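PDB 3KYA: putative phosphatase from Bacteroides thetaiotaomicron, which is probably a phosphatase of unknown substrate and binds zinc in the crystal. Local coordinates for residues A[107-112]-A[467-472]; A[444-449]-A[460-465]. All coordinates share one frame; numbering follows the deposited sequence.

Contact 1 of 2, residues A[107-112]-A[467-472]; sequences VGTLCG and TIRTIS. With EDO (1,2-ethanediol), chain J.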
loop_
_atom_site.group_PDB
_atom_site.type_symbol
_atom_site.label_atom_id
_atom_site.label_comp_id
_atom_site.label_asym_id
_atom_site.label_seq_id
_atom_site.Cartn_x
_atom_site.Cartn_y
_atom_site.Cartn_z
ATOM N N VAL A 107 9.134 15.558 10.626
ATOM C CA VAL A 107 8.406 16.257 11.686
ATOM C C VAL A 107 9.363 17.289 12.299
ATOM O O VAL A 107 10.546 17.014 12.466
ATOM C CB VAL A 107 7.880 15.303 12.763
ATOM C CG1 VAL A 107 7.102 16.070 13.849
ATOM C CG2 VAL A 107 6.988 14.224 12.133
ATOM N N GLY A 108 8.842 18.475 12.585
ATOM C CA GLY A 108 9.603 19.560 13.227
ATOM C C GLY A 108 8.794 20.156 14.363
ATOM O O GLY A 108 7.637 19.773 14.569
ATOM N N THR A 109 9.389 21.097 15.093
ATOM C CA THR A 109 8.692 21.775 16.187
ATOM C C THR A 109 8.725 23.270 15.900
ATOM O O THR A 109 9.801 23.864 15.838
ATOM C CB THR A 109 9.310 21.446 17.555
ATOM O OG1 THR A 109 9.274 20.020 17.765
ATOM C CG2 THR A 109 8.540 22.155 18.711
ATOM N N LEU A 110 7.547 23.864 15.697
ATOM C CA LEU A 110 7.437 25.296 15.368
ATOM C C LEU A 110 7.577 26.200 16.595
ATOM O O LEU A 110 8.371 27.148 16.604
ATOM C CB LEU A 110 6.067 25.572 14.731
ATOM C CG LEU A 110 5.782 27.012 14.301
ATOM C CD1 LEU A 110 6.638 27.375 13.072
ATOM C CD2 LEU A 110 4.294 27.237 14.065
ATOM N N CYS A 111 6.760 25.950 17.610
ATOM C CA CYS A 111 6.775 26.787 18.813
ATOM C C CYS A 111 6.153 26.062 19.975
ATOM O O CYS A 111 5.496 25.031 19.789
ATOM C CB CYS A 111 6.048 28.108 18.564
ATOM S SG CYS A 111 4.329 27.936 18.078
ATOM N N GLY A 112 6.353 26.609 21.170
ATOM C CA GLY A 112 5.894 25.966 22.392
ATOM C C GLY A 112 6.997 25.081 22.946
ATOM O O GLY A 112 7.938 24.712 22.232
ATOM N N THR A 467 2.985 21.856 22.245
ATOM C CA THR A 467 3.672 22.396 21.081
ATOM C C THR A 467 2.840 22.381 19.799
ATOM O O THR A 467 1.838 21.639 19.663
ATOM C CB THR A 467 4.931 21.554 20.756
ATOM O OG1 THR A 467 4.578 20.161 20.716
ATOM C CG2 THR A 467 6.023 21.742 21.812
ATOM N N ILE A 468 3.260 23.237 18.874
ATOM C CA ILE A 468 2.778 23.200 17.510
ATOM C C ILE A 468 3.931 22.556 16.742
ATOM O O ILE A 468 5.072 23.045 16.803
ATOM C CB ILE A 468 2.471 24.577 16.920
ATOM C CG1 ILE A 468 1.402 25.321 17.736
ATOM C CG2 ILE A 468 2.040 24.424 15.475
ATOM C CD1 ILE A 468 0.044 24.597 17.860
ATOM N N ARG A 469 3.636 21.445 16.061
ATOM C CA ARG A 469 4.602 20.687 15.279
ATOM C C ARG A 469 4.338 20.925 13.795
ATOM O O ARG A 469 3.259 21.386 13.413
ATOM C CB ARG A 469 4.489 19.187 15.555
ATOM C CG ARG A 469 4.479 18.783 17.010
ATOM C CD ARG A 469 5.802 18.976 17.688
ATOM N NE ARG A 469 6.834 18.046 17.230
ATOM C CZ ARG A 469 6.969 16.788 17.644
ATOM N NH1 ARG A 469 6.118 16.252 18.518
ATOM N NH2 ARG A 469 7.975 16.053 17.177
ATOM N N THR A 470 5.338 20.645 12.972
ATOM C CA THR A 470 5.198 20.753 11.536
ATOM C C THR A 470 5.527 19.416 10.893
ATOM O O THR A 470 6.273 18.626 11.465
ATOM C CB THR A 470 6.154 21.808 10.924
ATOM O OG1 THR A 470 7.509 21.504 11.274
ATOM C CG2 THR A 470 5.802 23.208 11.416
ATOM N N ILE A 471 4.940 19.154 9.729
ATOM C CA ILE A 471 5.355 18.025 8.893
ATOM C C ILE A 471 5.577 18.676 7.546
ATOM O O ILE A 471 4.633 19.191 6.934
ATOM C CB ILE A 471 4.343 16.900 8.785
ATOM C CG1 ILE A 471 3.964 16.406 10.183
ATOM C CG2 ILE A 471 4.951 15.763 7.925
ATOM C CD1 ILE A 471 2.848 15.326 10.213
ATOM N N SER A 472 6.826 18.676 7.095
ATOM C CA SER A 472 7.200 19.363 5.860
ATOM C C SER A 472 8.484 18.785 5.305
ATOM O O SER A 472 9.192 18.054 6.001
ATOM C CB SER A 472 7.397 20.854 6.128
ATOM O OG SER A 472 8.407 21.065 7.089
HETATM C C1 EDO J . 11.286 27.075 19.013
HETATM O O1 EDO J . 11.969 26.837 17.775
HETATM C C2 EDO J . 10.614 25.787 19.489
HETATM O O2 EDO J . 10.476 25.782 20.918
#
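Ile468 fits between Leu110 and Cys111, one branch for each: CG2 lies 3.9 Å from Leu110 CD2, the two side chains running alongside each other and pointing the same way, while CG1 turns to Cys111 SG. Ile167 of strand 161-168 covers both Leu110 and Ile468. The notch that takes Ile468 follows from a classic beta bulge, in which Leu110 and Cys111 together face it; Leu110 N donates to Ile468 O at 2.8 Å, and Cys111 N adds a weak bond to the same oxygen. Farther along this face, Gly108 provides a hollow, and Thr470 fills it, its OG1 3.5 Å from Gly108 CA. The opposite face carries Val107, Thr109 and Arg469. Bent at both chi2 (-70°) and chi3, the arginine chain folds back across the neighbouring strand, bringing NH2 to 3.4 Å from Val107 CG1 and NE close to Thr109 OG1, whose hydroxyl is hydrogen-bonded to Asp434. Gly108 O is gripped twice, by Thr470 N at 2.9 Å and by Arg469 NE at 3.3 Å, the two donors coming from opposite faces of its carbonyl plane. With Asp434 and Asp462 forming salt bridges to NH2 and NH1, the buried guanidinium is held in a fixed orientation and its charge is probably balanced. The packing around Ile468 is apolar, whereas most of the polar side-chain contacts gather round Arg469 on the other face.

Contact 2 of 2, residues A[444-449]-A[460-465]; sequences RDVSGL and VHDQVG
Strands 446-449 and 460-462 run antiparallel at 159°, the two arms of a beta hairpin, with Ser447 and Gly448 both facing His461 in a classic beta bulge. Ser447 N bonds to His461 O at 3.0 Å, and His461 N returns a bond to Gly448 O at 2.9 Å. On one face Val460 divides its branches: CG1 meets Val446 CG1 at 3.8 Å, and CG2 lies beside Leu449 CD1 at 3.7 Å. Val396 of strand 391-397 packs on all three residues, so this face belongs to the interface with the preceding sheet. The other face is polar; Ser447 OG approaches His461 ND1 to 3.0 Å, while Gly142 N and Phe138 O are hydrogen-bonded to the serine OG and to histidine NE2 respectively. At the end of its strand, Asp462 has CG anti to the backbone N (chi1 -171°), which carries the carboxylate across to Arg444. Its OD2 accepts from Arg444 N at 3.2 Å on the syn side, and OD1 receives Gly465 N at 3.0 Å, an Asx motif that holds the turn. Val464 CG1 lies over one face of the Arg444 guanidinium, 3.5 Å from NE, and Val464 CG2 packs against Asp445, whose carboxylate is salt-bridged to Arg398. Gripped by backbone N-H groups from both segments, the buried Asp462 carboxylate probably stays charged, fixing both the turn and the incoming loop.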
loop_
_atom_site.group_PDB
_atom_site.type_symbol
_atom_site.label_atom_id
_atom_site.label_comp_id
_atom_site.label_asym_id
_atom_site.label_seq_id
_atom_site.Cartn_x
_atom_site.Cartn_y
_atom_site.Cartn_z
ATOM N N ARG A 444 2.912 13.472 21.503
ATOM C CA ARG A 444 2.150 13.067 22.688
ATOM C C ARG A 444 0.699 13.209 22.205
ATOM O O ARG A 444 0.456 13.084 20.994
ATOM C CB ARG A 444 2.514 13.882 23.935
ATOM C CG ARG A 444 4.004 13.762 24.293
ATOM C CD ARG A 444 4.362 14.309 25.647
ATOM N NE ARG A 444 3.790 13.486 26.708
ATOM C CZ ARG A 444 4.147 13.534 27.983
ATOM N NH1 ARG A 444 5.088 14.374 28.394
ATOM N NH2 ARG A 444 3.555 12.731 28.850
ATOM N N ASP A 445 -0.274 13.431 23.089
ATOM C CA ASP A 445 -1.678 13.546 22.630
ATOM C C ASP A 445 -1.834 14.643 21.551
ATOM O O ASP A 445 -1.512 15.806 21.797
ATOM C CB ASP A 445 -2.631 13.844 23.790
ATOM C CG ASP A 445 -2.536 12.832 24.923
ATOM O OD1 ASP A 445 -1.397 12.517 25.382
ATOM O OD2 ASP A 445 -3.619 12.395 25.382
ATOM N N VAL A 446 -2.353 14.273 20.384
ATOM C CA VAL A 446 -2.518 15.194 19.243
ATOM C C VAL A 446 -3.998 15.445 18.945
ATOM O O VAL A 446 -4.760 14.508 18.725
ATOM C CB VAL A 446 -1.766 14.682 17.977
ATOM C CG1 VAL A 446 -0.274 15.014 18.070
ATOM C CG2 VAL A 446 -2.001 13.170 17.755
ATOM N N SER A 447 -4.382 16.720 18.893
ATOM C CA SER A 447 -5.797 17.119 18.750
ATOM C C SER A 447 -6.145 17.976 17.525
ATOM O O SER A 447 -7.271 17.909 17.027
ATOM C CB SER A 447 -6.235 17.875 20.024
ATOM O OG SER A 447 -5.406 19.016 20.257
ATOM N N GLY A 448 -5.196 18.785 17.066
ATOM C CA GLY A 448 -5.402 19.702 15.943
ATOM C C GLY A 448 -4.519 19.391 14.748
ATOM O O GLY A 448 -3.395 18.890 14.908
ATOM N N LEU A 449 -5.029 19.694 13.552
ATOM C CA LEU A 449 -4.335 19.409 12.304
ATOM C C LEU A 449 -4.851 20.277 11.167
ATOM O O LEU A 449 -6.073 20.417 10.987
ATOM C CB LEU A 449 -4.541 17.927 11.910
ATOM C CG LEU A 449 -3.765 17.399 10.704
ATOM C CD1 LEU A 449 -2.278 17.343 11.017
ATOM C CD2 LEU A 449 -4.283 15.995 10.262
ATOM N N VAL A 460 0.472 20.686 13.271
ATOM C CA VAL A 460 -0.155 19.772 14.194
ATOM C C VAL A 460 -0.171 20.359 15.593
ATOM O O VAL A 460 0.847 20.861 16.046
ATOM C CB VAL A 460 0.655 18.471 14.272
ATOM C CG1 VAL A 460 -0.035 17.475 15.200
ATOM C CG2 VAL A 460 0.883 17.881 12.858
ATOM N N HIS A 461 -1.304 20.276 16.289
ATOM C CA HIS A 461 -1.367 20.709 17.669
ATOM C C HIS A 461 -1.147 19.510 18.585
ATOM O O HIS A 461 -2.024 18.635 18.705
ATOM C CB HIS A 461 -2.687 21.407 17.990
ATOM C CG HIS A 461 -2.831 21.772 19.432
ATOM N ND1 HIS A 461 -4.031 21.678 20.114
ATOM C CD2 HIS A 461 -1.906 22.146 20.349
ATOM C CE1 HIS A 461 -3.845 22.044 21.369
ATOM N NE2 HIS A 461 -2.563 22.315 21.545
ATOM N N ASP A 462 0.036 19.473 19.204
ATOM C CA ASP A 462 0.437 18.401 20.114
ATOM C C ASP A 462 0.060 18.921 21.514
ATOM O O ASP A 462 0.820 19.622 22.182
ATOM C CB ASP A 462 1.922 18.119 19.925
ATOM C CG ASP A 462 2.404 16.879 20.649
ATOM O OD1 ASP A 462 1.816 16.498 21.673
ATOM O OD2 ASP A 462 3.427 16.316 20.198
ATOM N N GLN A 463 -1.174 18.599 21.886
ATOM C CA GLN A 463 -1.783 19.066 23.131
ATOM C C GLN A 463 -0.976 18.777 24.386
ATOM O O GLN A 463 -0.801 19.673 25.207
ATOM C CB GLN A 463 -3.173 18.443 23.310
ATOM C CG GLN A 463 -3.924 18.925 24.540
ATOM C CD GLN A 463 -4.979 17.931 24.996
ATOM O OE1 GLN A 463 -5.292 16.972 24.285
ATOM N NE2 GLN A 463 -5.527 18.149 26.181
ATOM N N VAL A 464 -0.502 17.539 24.550
ATOM C CA VAL A 464 0.239 17.171 25.769
ATOM C C VAL A 464 1.745 17.499 25.679
ATOM O O VAL A 464 2.383 17.784 26.682
ATOM C CB VAL A 464 -0.119 15.715 26.218
ATOM C CG1 VAL A 464 0.806 15.213 27.323
ATOM C CG2 VAL A 464 -1.588 15.672 26.699
ATOM N N GLY A 465 2.296 17.544 24.471
ATOM C CA GLY A 465 3.651 18.067 24.304
ATOM C C GLY A 465 3.671 19.590 24.498
ATOM O O GLY A 465 4.732 20.199 24.734
#

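Overall arrangement
The chain first passes through a beta-rich N-terminal region that includes the IPT/TIG domain, then enters a ring of six sheets arranged as a beta-propeller. Strand 105-110 begins the ring, and contact 1 closes a loop of some 350 residues by pairing it with the last strand, 467-473. Within that span, near its end, contact 2 closes the short hairpin 446-452/457-462. The two contacts meet where strands 457-462 and 467-473 lie side by side: Arg469 N is 2.8 Å from Val460 O. Together they complete a blade built from both ends of the propeller, the "velcro" closure familiar in this fold, flanked by the sheets containing strands 161-168 and 391-397.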